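Long-range contact in tapirin (Caldicellulosiruptor hydrothermalis, PDB 6N2C), which probably binds cellulose and so attaches the thermophilic bacterium to plant biomass, through a beta-helical domain that carries a zinc ion: residues Asp218-Ile232 with Gly243-Thr255. Residues are numbered along the deposited sequence; the frame is centred on the assembly and turned at random.
Sequences DNNRPGDYTIKADNI and GNNKVVVNNLMYT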
loop_
_atom_site.group_PDB
_atom_site.type_symbol
_atom_site.label_atom_id
_atom_site.label_comp_id
_atom_site.label_asym_id
_atom_site.label_seq_id
_atom_site.Cartn_x
_atom_site.Cartn_y
_atom_site.Cartn_z
ATOM N N ASP A 218 0.012 -18.363 0.259
ATOM C CA ASP A 218 -0.435 -19.058 -0.916
ATOM C C ASP A 218 0.573 -20.159 -1.264
ATOM O O ASP A 218 1.682 -19.936 -1.671
ATOM C CB ASP A 218 -0.619 -18.130 -2.062
ATOM C CG ASP A 218 -1.874 -17.218 -1.915
ATOM O OD1 ASP A 218 -2.821 -17.540 -1.118
ATOM O OD2 ASP A 218 -1.832 -16.160 -2.572
ATOM N N ASN A 219 0.152 -21.380 -1.051
ATOM C CA ASN A 219 1.001 -22.555 -1.235
ATOM C C ASN A 219 0.473 -23.419 -2.354
ATOM O O ASN A 219 1.147 -24.332 -2.763
ATOM C CB ASN A 219 1.096 -23.382 0.107
ATOM C CG ASN A 219 -0.260 -23.539 0.829
ATOM O OD1 ASN A 219 -1.196 -24.122 0.262
ATOM N ND2 ASN A 219 -0.374 -22.983 2.070
ATOM N N ASN A 220 -0.722 -23.116 -2.844
ATOM C CA ASN A 220 -1.414 -23.868 -3.879
ATOM C C ASN A 220 -2.534 -22.977 -4.501
ATOM O O ASN A 220 -3.705 -23.343 -4.490
ATOM C CB ASN A 220 -2.012 -25.156 -3.276
ATOM C CG ASN A 220 -2.657 -26.065 -4.332
ATOM O OD1 ASN A 220 -2.284 -26.033 -5.492
ATOM N ND2 ASN A 220 -3.634 -26.867 -3.916
ATOM N N ARG A 221 -2.154 -21.788 -4.988
ATOM C CA ARG A 221 -3.115 -20.800 -5.494
ATOM C C ARG A 221 -3.002 -20.870 -7.040
ATOM O O ARG A 221 -1.906 -20.587 -7.602
ATOM C CB ARG A 221 -2.835 -19.392 -4.962
ATOM C CG ARG A 221 -3.942 -18.399 -5.238
ATOM C CD ARG A 221 -3.454 -16.966 -5.394
ATOM N NE ARG A 221 -2.462 -16.736 -6.463
ATOM C CZ ARG A 221 -1.154 -16.456 -6.316
ATOM N NH1 ARG A 221 -0.393 -16.283 -7.385
ATOM N NH2 ARG A 221 -0.585 -16.345 -5.131
ATOM N N PRO A 222 -4.096 -21.297 -7.717
ATOM C CA PRO A 222 -4.035 -21.427 -9.201
ATOM C C PRO A 222 -3.985 -20.061 -9.930
ATOM O O PRO A 222 -3.321 -19.985 -10.954
ATOM C CB PRO A 222 -5.310 -22.205 -9.546
ATOM C CG PRO A 222 -6.272 -21.853 -8.438
ATOM C CD PRO A 222 -5.451 -21.571 -7.189
ATOM N N GLY A 223 -4.645 -19.016 -9.386
ATOM C CA GLY A 223 -4.609 -17.627 -9.928
ATOM C C GLY A 223 -3.234 -16.987 -10.198
ATOM O O GLY A 223 -2.223 -17.273 -9.523
ATOM N N ASP A 224 -3.193 -16.146 -11.228
ATOM C CA ASP A 224 -2.193 -15.100 -11.407
ATOM C C ASP A 224 -2.045 -14.188 -10.121
ATOM O O ASP A 224 -0.956 -13.750 -9.785
ATOM C CB ASP A 224 -2.642 -14.233 -12.617
ATOM C CG ASP A 224 -1.762 -12.994 -12.866
ATOM O OD1 ASP A 224 -1.103 -12.423 -11.940
ATOM O OD2 ASP A 224 -1.762 -12.562 -14.037
ATOM N N TYR A 225 -3.132 -13.893 -9.429
ATOM C CA TYR A 225 -3.036 -12.900 -8.348
ATOM C C TYR A 225 -3.814 -13.448 -7.235
ATOM O O TYR A 225 -4.659 -14.342 -7.406
ATOM C CB TYR A 225 -3.517 -11.513 -8.798
ATOM C CG TYR A 225 -4.889 -11.549 -9.402
ATOM C CD1 TYR A 225 -5.996 -11.635 -8.617
ATOM C CD2 TYR A 225 -5.045 -11.394 -10.772
ATOM C CE1 TYR A 225 -7.280 -11.651 -9.162
ATOM C CE2 TYR A 225 -6.295 -11.423 -11.368
ATOM C CZ TYR A 225 -7.412 -11.525 -10.580
ATOM O OH TYR A 225 -8.665 -11.580 -11.164
ATOM N N THR A 226 -3.490 -12.980 -6.060
ATOM C CA THR A 226 -4.259 -13.168 -4.874
ATOM C C THR A 226 -5.430 -12.167 -4.818
ATOM O O THR A 226 -6.567 -12.537 -4.447
ATOM C CB THR A 226 -3.386 -12.991 -3.654
ATOM O OG1 THR A 226 -2.232 -13.868 -3.829
ATOM C CG2 THR A 226 -4.110 -13.364 -2.441
ATOM N N ILE A 227 -5.115 -10.884 -4.951
ATOM C CA ILE A 227 -6.194 -9.855 -4.961
ATOM C C ILE A 227 -5.909 -8.955 -6.150
ATOM O O ILE A 227 -4.802 -8.455 -6.323
ATOM C CB ILE A 227 -6.177 -8.981 -3.710
ATOM C CG1 ILE A 227 -6.445 -9.823 -2.484
ATOM C CG2 ILE A 227 -7.199 -7.869 -3.837
ATOM C CD1 ILE A 227 -6.389 -8.933 -1.206
ATOM N N LYS A 228 -6.958 -8.700 -6.942
ATOM C CA LYS A 228 -6.958 -7.683 -7.943
ATOM C C LYS A 228 -8.138 -6.716 -7.584
ATOM O O LYS A 228 -9.245 -7.180 -7.405
ATOM C CB LYS A 228 -7.137 -8.259 -9.323
ATOM C CG LYS A 228 -7.119 -7.154 -10.360
ATOM C CD LYS A 228 -7.371 -7.734 -11.748
ATOM C CE LYS A 228 -7.424 -6.658 -12.827
ATOM N NZ LYS A 228 -6.122 -5.879 -12.915
ATOM N N ALA A 229 -7.830 -5.455 -7.450
ATOM C CA ALA A 229 -8.823 -4.435 -7.007
ATOM C C ALA A 229 -8.580 -3.132 -7.660
ATOM O O ALA A 229 -7.468 -2.796 -7.997
ATOM C CB ALA A 229 -8.687 -4.284 -5.503
ATOM N N ASP A 230 -9.610 -2.270 -7.748
ATOM C CA ASP A 230 -9.400 -0.885 -8.062
ATOM C C ASP A 230 -8.857 -0.106 -6.882
ATOM O O ASP A 230 -7.947 0.723 -7.004
ATOM C CB ASP A 230 -10.770 -0.194 -8.397
ATOM C CG ASP A 230 -11.435 -0.704 -9.677
ATOM O OD1 ASP A 230 -10.783 -1.371 -10.462
ATOM O OD2 ASP A 230 -12.588 -0.272 -9.897
ATOM N N ASN A 231 -9.447 -0.337 -5.706
ATOM C CA ASN A 231 -9.084 0.399 -4.498
ATOM C C ASN A 231 -9.196 -0.525 -3.307
ATOM O O ASN A 231 -10.129 -1.369 -3.272
ATOM C CB ASN A 231 -9.935 1.665 -4.193
ATOM C CG ASN A 231 -9.895 2.707 -5.319
ATOM O OD1 ASN A 231 -8.939 3.449 -5.439
ATOM N ND2 ASN A 231 -10.928 2.713 -6.173
ATOM N N ILE A 232 -8.236 -0.387 -2.349
ATOM C CA ILE A 232 -8.294 -1.069 -1.078
ATOM C C ILE A 232 -8.052 -0.090 0.000
ATOM O O ILE A 232 -7.062 0.641 -0.023
ATOM C CB ILE A 232 -7.236 -2.232 -0.984
ATOM C CG1 ILE A 232 -7.384 -3.241 -2.114
ATOM C CG2 ILE A 232 -7.263 -2.860 0.409
ATOM C CD1 ILE A 232 -6.384 -4.413 -2.061
ATOM N N GLY A 243 2.558 -14.535 2.548
ATOM C CA GLY A 243 3.582 -15.218 1.754
ATOM C C GLY A 243 3.155 -15.680 0.405
ATOM O O GLY A 243 2.062 -16.248 0.267
ATOM N N ASN A 244 3.979 -15.374 -0.607
ATOM C CA ASN A 244 3.674 -15.718 -1.977
ATOM C C ASN A 244 2.309 -15.127 -2.477
ATOM O O ASN A 244 1.693 -15.671 -3.413
ATOM C CB ASN A 244 3.710 -17.217 -2.183
ATOM C CG ASN A 244 3.835 -17.599 -3.610
ATOM O OD1 ASN A 244 4.622 -17.044 -4.378
ATOM N ND2 ASN A 244 3.069 -18.610 -3.979
ATOM N N ASN A 245 1.925 -13.998 -1.878
ATOM C CA ASN A 245 0.649 -13.307 -2.253
ATOM C C ASN A 245 0.995 -12.279 -3.280
ATOM O O ASN A 245 2.038 -11.512 -3.134
ATOM C CB ASN A 245 0.065 -12.593 -1.085
ATOM C CG ASN A 245 -0.229 -13.498 0.106
ATOM O OD1 ASN A 245 0.093 -13.131 1.214
ATOM N ND2 ASN A 245 -0.912 -14.626 -0.092
ATOM N N LYS A 246 0.127 -12.139 -4.297
ATOM C CA LYS A 246 0.347 -11.177 -5.384
ATOM C C LYS A 246 -0.885 -10.239 -5.461
ATOM O O LYS A 246 -1.978 -10.701 -5.831
ATOM C CB LYS A 246 0.591 -11.866 -6.715
ATOM C CG LYS A 246 1.500 -13.126 -6.694
ATOM C CD LYS A 246 2.918 -12.881 -6.296
ATOM C CE LYS A 246 3.685 -14.200 -6.248
ATOM N NZ LYS A 246 5.147 -13.924 -6.216
ATOM N N VAL A 247 -0.681 -8.971 -5.148
ATOM C CA VAL A 247 -1.805 -7.983 -4.948
ATOM C C VAL A 247 -1.602 -6.914 -5.993
ATOM O O VAL A 247 -0.507 -6.373 -6.132
ATOM C CB VAL A 247 -1.795 -7.408 -3.562
ATOM C CG1 VAL A 247 -2.835 -6.270 -3.398
ATOM C CG2 VAL A 247 -2.119 -8.494 -2.539
ATOM N N VAL A 248 -2.688 -6.542 -6.713
ATOM C CA VAL A 248 -2.632 -5.543 -7.746
ATOM C C VAL A 248 -3.787 -4.555 -7.435
ATOM O O VAL A 248 -4.930 -5.013 -7.397
ATOM C CB VAL A 248 -2.900 -6.138 -9.172
ATOM C CG1 VAL A 248 -2.746 -5.029 -10.203
ATOM C CG2 VAL A 248 -1.858 -7.218 -9.471
ATOM N N VAL A 249 -3.422 -3.303 -7.188
ATOM C CA VAL A 249 -4.382 -2.230 -6.843
ATOM C C VAL A 249 -4.189 -1.138 -7.890
ATOM O O VAL A 249 -3.176 -0.421 -7.919
ATOM C CB VAL A 249 -4.217 -1.677 -5.422
ATOM C CG1 VAL A 249 -5.381 -0.679 -5.201
ATOM C CG2 VAL A 249 -4.293 -2.801 -4.417
ATOM N N ASN A 250 -5.176 -0.999 -8.766
ATOM C CA ASN A 250 -5.031 -0.059 -9.914
ATOM C C ASN A 250 -4.954 1.385 -9.461
ATOM O O ASN A 250 -4.083 2.164 -9.911
ATOM C CB ASN A 250 -6.132 -0.259 -10.935
ATOM C CG ASN A 250 -5.839 0.436 -12.241
ATOM O OD1 ASN A 250 -4.735 0.316 -12.775
ATOM N ND2 ASN A 250 -6.792 1.219 -12.726
ATOM N N ASN A 251 -5.837 1.771 -8.548
ATOM C CA ASN A 251 -5.941 3.197 -8.154
ATOM C C ASN A 251 -5.262 3.440 -6.795
ATOM O O ASN A 251 -4.050 3.637 -6.746
ATOM C CB ASN A 251 -7.384 3.678 -8.229
ATOM C CG ASN A 251 -7.497 5.155 -8.052
ATOM O OD1 ASN A 251 -6.859 5.933 -8.794
ATOM N ND2 ASN A 251 -8.211 5.564 -7.060
ATOM N N LEU A 252 -5.969 3.360 -5.695
ATOM C CA LEU A 252 -5.255 3.601 -4.460
ATOM C C LEU A 252 -5.444 2.494 -3.434
ATOM O O LEU A 252 -6.528 1.931 -3.262
ATOM C CB LEU A 252 -5.558 4.984 -3.854
ATOM C CG LEU A 252 -6.951 5.047 -3.237
ATOM C CD1 LEU A 252 -6.989 4.521 -1.811
ATOM C CD2 LEU A 252 -7.477 6.480 -3.310
ATOM N N MET A 253 -4.339 2.249 -2.728
ATOM C CA MET A 253 -4.332 1.427 -1.537
ATOM C C MET A 253 -3.940 2.324 -0.420
ATOM O O MET A 253 -2.877 2.967 -0.435
ATOM C CB MET A 253 -3.335 0.259 -1.666
ATOM C CG MET A 253 -3.221 -0.573 -0.396
ATOM S SD MET A 253 -2.297 -2.053 -0.825
ATOM C CE MET A 253 -2.437 -2.941 0.704
ATOM N N TYR A 254 -4.823 2.416 0.601
ATOM C CA TYR A 254 -4.603 3.206 1.783
ATOM C C TYR A 254 -4.669 2.317 3.018
ATOM O O TYR A 254 -5.575 1.543 3.126
ATOM C CB TYR A 254 -5.707 4.319 1.983
ATOM C CG TYR A 254 -5.593 4.947 3.382
ATOM C CD1 TYR A 254 -4.666 5.996 3.628
ATOM C CD2 TYR A 254 -6.360 4.521 4.491
ATOM C CE1 TYR A 254 -4.483 6.504 4.890
ATOM C CE2 TYR A 254 -6.187 5.062 5.746
ATOM C CZ TYR A 254 -5.294 6.053 5.950
ATOM O OH TYR A 254 -5.154 6.586 7.174
ATOM N N THR A 255 -3.740 2.478 3.995
ATOM C CA THR A 255 -3.883 1.866 5.322
ATOM C C THR A 255 -3.489 2.868 6.359
ATOM O O THR A 255 -2.604 3.676 6.119
ATOM C CB THR A 255 -3.070 0.579 5.503
ATOM O OG1 THR A 255 -1.701 0.877 5.818
ATOM C CG2 THR A 255 -3.195 -0.347 4.369
#
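Asp218 OD2 takes three donors at once. The Thr226 hydroxyl meets it nearly along the C-O bond, Thr226 OG1 lying 2.6 Å from Asp218 OD2; Arg221 NH2 bridges to it from the anti side; and Asn245 ND2, 3.1 Å from Asp218 OD2, comes down from above the carboxylate, the amide plane standing 86° to it. Thr226 OG1 in turn accepts Lys246 N, so the threonine passes the grip on to the neighbouring backbone. The arginine chain kinks at chi3 (58°), bringing the guanidinium round so that NE and NH1 both hold Gly223 O, while Arg221 NH2 reaches across to Asn244 O at 2.9 Å, in the plane of both groups. With an alanine in place of Arg221, the Asp218 carboxylate would probably be left without its positive mate, Asn244 O and Gly223 O without these donors, and the 218-225 loop freer to move against 243-246.

Beyond the loop, strands 227-229 and 246-249 run parallel, Ile227 beside Val247 and Ala229 beside Val249. At the corner that follows, Asn231 OD1 accepts both Leu252 N (3.0 Å) and Asn251 ND2 (2.8 Å), the latter on a lone pair with the two amides 88° apart; Asn231 ND2 turns to Asn206 and Asp177. Inside the bend, Ile232 lays CD1 against Val249 CG2 at 3.5 Å, joining the two faces through apolar packing. Tyr225, whose OH bonds Thr203 OG1, has its side chain about 6 Å from that of the zinc ligand Glu551. Successive coils stacked with parallel strands in register, each turning a corner at the same place, make this a right-handed parallel beta-helix.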